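Local coordinates for phosphoribosyltransferase (Thermus thermophilus, PDB 1WD5), which is predicted to be a phosphoribosyltransferase, probably acting in glycosyl transfer, though its substrate is not established, at residues 48-53 with 113-118. Sequence-based numbering, arbitrary orientation.
Sequences ELDVVL and RPKAAR
R113 NH2 serves two acceptors of strand 48-59 at once, a compact example of how one guanidinium can tie a loop to a sheet. R113 NH2 gives a nearly straight hydrogen bond to E48 OE2 (3.1 Å, 179°), part of a salt bridge. That oxygen lies in the guanidinium plane, yet the nitrogen stands above the carboxylate. A second bond from R113 NH2 reaches L49 O at 2.8 Å, joined weakly by R113 NE. The arginine chain is bent at chi2 (63°) and chi3, bringing one guanidinium face under D50 CG and letting R113 NH1 hydrogen-bond to P114 O at 2.8 Å. Water 1 bridges NH1 and E48 OE2. D50 OD2 accepts the backbone N-H of A116 (3.1 Å), approached from above the carboxylate, and R118 NH2 adds a long salt bridge at 3.9 Å. Replacing R113 by leucine would probably leave L49 O without these donors and E48 OE2 without its cationic mate. Farther out, R110 pairs with D50 OD1, R121 with E48 OE1, and E146 holds both K115 and R118. This salt-bridge network fastens the connection between helix 88-112 and strand 122-126 to strand 48-59, within the α/β core of a type I phosphoribosyltransferase-like fold.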
ATOM      1  N   GLU A  48      13.656   4.805  -4.255  1.00 16.06           N
ATOM      2  CA  GLU A  48      13.144   4.309  -5.528  1.00 16.94           C
ATOM      3  C   GLU A  48      11.634   4.066  -5.454  1.00 15.92           C
ATOM      4  O   GLU A  48      11.148   3.392  -4.549  1.00 15.47           O
ATOM      5  CB  GLU A  48      13.877   3.015  -5.890  1.00 19.26           C
ATOM      6  CG  GLU A  48      13.290   2.253  -7.062  1.00 24.00           C
ATOM      7  CD  GLU A  48      14.197   1.132  -7.536  1.00 26.72           C
ATOM      8  OE1 GLU A  48      14.799   0.453  -6.679  1.00 28.80           O
ATOM      9  OE2 GLU A  48      14.301   0.925  -8.764  1.00 29.58           O
ATOM     10  N   LEU A  49      10.896   4.610  -6.417  1.00 15.12           N
ATOM     11  CA  LEU A  49       9.442   4.472  -6.435  1.00 14.70           C
ATOM     12  C   LEU A  49       8.925   3.298  -7.258  1.00 13.92           C
ATOM     13  O   LEU A  49       9.427   3.004  -8.341  1.00 11.82           O
ATOM     14  CB  LEU A  49       8.812   5.774  -6.946  1.00 15.62           C
ATOM     15  CG  LEU A  49       7.290   5.915  -7.091  1.00 18.32           C
ATOM     16  CD1 LEU A  49       6.803   5.179  -8.321  1.00 17.66           C
ATOM     17  CD2 LEU A  49       6.599   5.405  -5.835  1.00 14.85           C
ATOM     18  N   ASP A  50       7.922   2.620  -6.715  1.00 14.17           N
ATOM     19  CA  ASP A  50       7.279   1.510  -7.406  1.00 15.40           C
ATOM     20  C   ASP A  50       5.881   1.381  -6.829  1.00 15.62           C
ATOM     21  O   ASP A  50       5.523   2.067  -5.867  1.00 15.79           O
ATOM     22  CB  ASP A  50       8.055   0.194  -7.227  1.00 14.31           C
ATOM     23  CG  ASP A  50       7.578  -0.899  -8.180  1.00 15.82           C
ATOM     24  OD1 ASP A  50       6.767  -0.601  -9.084  1.00 13.39           O
ATOM     25  OD2 ASP A  50       8.017  -2.057  -8.037  1.00 16.54           O
ATOM     26  N   VAL A  51       5.083   0.515  -7.430  1.00 15.86           N
ATOM     27  CA  VAL A  51       3.725   0.320  -6.972  1.00 15.41           C
ATOM     28  C   VAL A  51       3.602  -1.069  -6.360  1.00 15.88           C
ATOM     29  O   VAL A  51       4.316  -1.993  -6.752  1.00 16.03           O
ATOM     30  CB  VAL A  51       2.745   0.443  -8.153  1.00 16.36           C
ATOM     31  CG1 VAL A  51       3.081  -0.609  -9.209  1.00 13.38           C
ATOM     32  CG2 VAL A  51       1.323   0.276  -7.675  1.00 15.52           C
ATOM     33  N   VAL A  52       2.717  -1.208  -5.380  1.00 15.64           N
ATOM     34  CA  VAL A  52       2.488  -2.505  -4.766  1.00 15.14           C
ATOM     35  C   VAL A  52       1.150  -2.941  -5.333  1.00 16.39           C
ATOM     36  O   VAL A  52       0.164  -2.205  -5.258  1.00 16.87           O
ATOM     37  CB  VAL A  52       2.447  -2.429  -3.214  1.00 16.04           C
ATOM     38  CG1 VAL A  52       1.407  -1.432  -2.747  1.00 16.01           C
ATOM     39  CG2 VAL A  52       2.170  -3.811  -2.644  1.00 13.69           C
ATOM     40  N   LEU A  53       1.136  -4.129  -5.927  1.00 15.70           N
ATOM     41  CA  LEU A  53      -0.057  -4.667  -6.567  1.00 15.21           C
ATOM     42  C   LEU A  53      -0.529  -5.930  -5.860  1.00 14.96           C
ATOM     43  O   LEU A  53       0.056  -7.005  -6.021  1.00 12.75           O
ATOM     44  CB  LEU A  53       0.264  -4.953  -8.034  1.00 14.97           C
ATOM     45  CG  LEU A  53       0.628  -3.687  -8.827  1.00 16.81           C
ATOM     46  CD1 LEU A  53       1.407  -4.032 -10.094  1.00 15.77           C
ATOM     47  CD2 LEU A  53      -0.656  -2.942  -9.168  1.00 16.78           C
ATOM     48  N   ARG A 113       7.122   0.054 -16.106  1.00 22.03           N
ATOM     49  CA  ARG A 113       8.102   0.016 -15.015  1.00 20.72           C
ATOM     50  C   ARG A 113       8.100  -1.371 -14.368  1.00 21.20           C
ATOM     51  O   ARG A 113       7.122  -1.776 -13.740  1.00 21.06           O
ATOM     52  CB  ARG A 113       7.806   1.140 -13.995  1.00 20.22           C
ATOM     53  CG  ARG A 113       7.621   0.742 -12.521  1.00 24.80           C
ATOM     54  CD  ARG A 113       8.864   0.134 -11.896  1.00 22.64           C
ATOM     55  NE  ARG A 113       9.567   0.998 -10.945  1.00 20.76           N
ATOM     56  CZ  ARG A 113      10.806   0.750 -10.530  1.00 18.28           C
ATOM     57  NH1 ARG A 113      11.441  -0.321 -10.988  1.00 15.09           N
ATOM     58  NH2 ARG A 113      11.414   1.560  -9.673  1.00 16.96           N
ATOM     59  N   PRO A 114       9.204  -2.124 -14.538  1.00 21.36           N
ATOM     60  CA  PRO A 114       9.352  -3.474 -13.987  1.00 20.52           C
ATOM     61  C   PRO A 114       9.403  -3.475 -12.469  1.00 20.45           C
ATOM     62  O   PRO A 114       9.834  -2.499 -11.856  1.00 20.73           O
ATOM     63  CB  PRO A 114      10.659  -3.958 -14.612  1.00 21.00           C
ATOM     64  CG  PRO A 114      11.459  -2.698 -14.684  1.00 22.67           C
ATOM     65  CD  PRO A 114      10.442  -1.707 -15.221  1.00 21.71           C
ATOM     66  N   LYS A 115       8.962  -4.573 -11.866  1.00 19.26           N
ATOM     67  CA  LYS A 115       8.959  -4.681 -10.414  1.00 19.46           C
ATOM     68  C   LYS A 115      10.360  -4.521  -9.839  1.00 20.02           C
ATOM     69  O   LYS A 115      11.281  -5.249 -10.213  1.00 21.32           O
ATOM     70  CB  LYS A 115       8.382  -6.029  -9.982  1.00 19.51           C
ATOM     71  CG  LYS A 115       8.360  -6.214  -8.475  1.00 20.98           C
ATOM     72  CD  LYS A 115       7.728  -7.533  -8.072  1.00 20.98           C
ATOM     73  CE  LYS A 115       7.673  -7.638  -6.555  1.00 24.25           C
ATOM     74  NZ  LYS A 115       7.034  -8.896  -6.103  1.00 22.76           N
ATOM     75  N   ALA A 116      10.519  -3.565  -8.929  1.00 18.82           N
ATOM     76  CA  ALA A 116      11.811  -3.323  -8.300  1.00 19.71           C
ATOM     77  C   ALA A 116      12.042  -4.366  -7.214  1.00 19.76           C
ATOM     78  O   ALA A 116      11.096  -4.826  -6.577  1.00 19.19           O
ATOM     79  CB  ALA A 116      11.848  -1.922  -7.694  1.00 19.53           C
ATOM     80  N   ALA A 117      13.303  -4.740  -7.011  1.00 20.89           N
ATOM     81  CA  ALA A 117      13.655  -5.729  -5.999  1.00 22.60           C
ATOM     82  C   ALA A 117      13.304  -5.202  -4.613  1.00 23.02           C
ATOM     83  O   ALA A 117      13.373  -3.996  -4.363  1.00 24.55           O
ATOM     84  CB  ALA A 117      15.152  -6.051  -6.079  1.00 22.70           C
ATOM     85  N   ARG A 118      12.922  -6.104  -3.714  1.00 23.07           N
ATOM     86  CA  ARG A 118      12.556  -5.723  -2.354  1.00 23.76           C
ATOM     87  C   ARG A 118      13.348  -6.496  -1.304  1.00 24.59           C
ATOM     88  O   ARG A 118      13.535  -6.028  -0.180  1.00 23.89           O
ATOM     89  CB  ARG A 118      11.057  -5.948  -2.149  1.00 24.61           C
ATOM     90  CG  ARG A 118      10.207  -5.117  -3.100  1.00 27.18           C
ATOM     91  CD  ARG A 118       8.784  -5.632  -3.225  1.00 26.97           C
ATOM     92  NE  ARG A 118       8.029  -4.832  -4.185  1.00 25.75           N
ATOM     93  CZ  ARG A 118       6.775  -5.068  -4.546  1.00 25.67           C
ATOM     94  NH1 ARG A 118       6.115  -6.097  -4.030  1.00 29.00           N
ATOM     95  NH2 ARG A 118       6.179  -4.272  -5.424  1.00 24.61           N
TER
HETATM   96  O   HOH W   1      14.266  -0.752 -11.064  1.00 46.55           O
HETATM   97  O   HOH W   2       3.567  -5.728  -5.757  1.00 15.96           O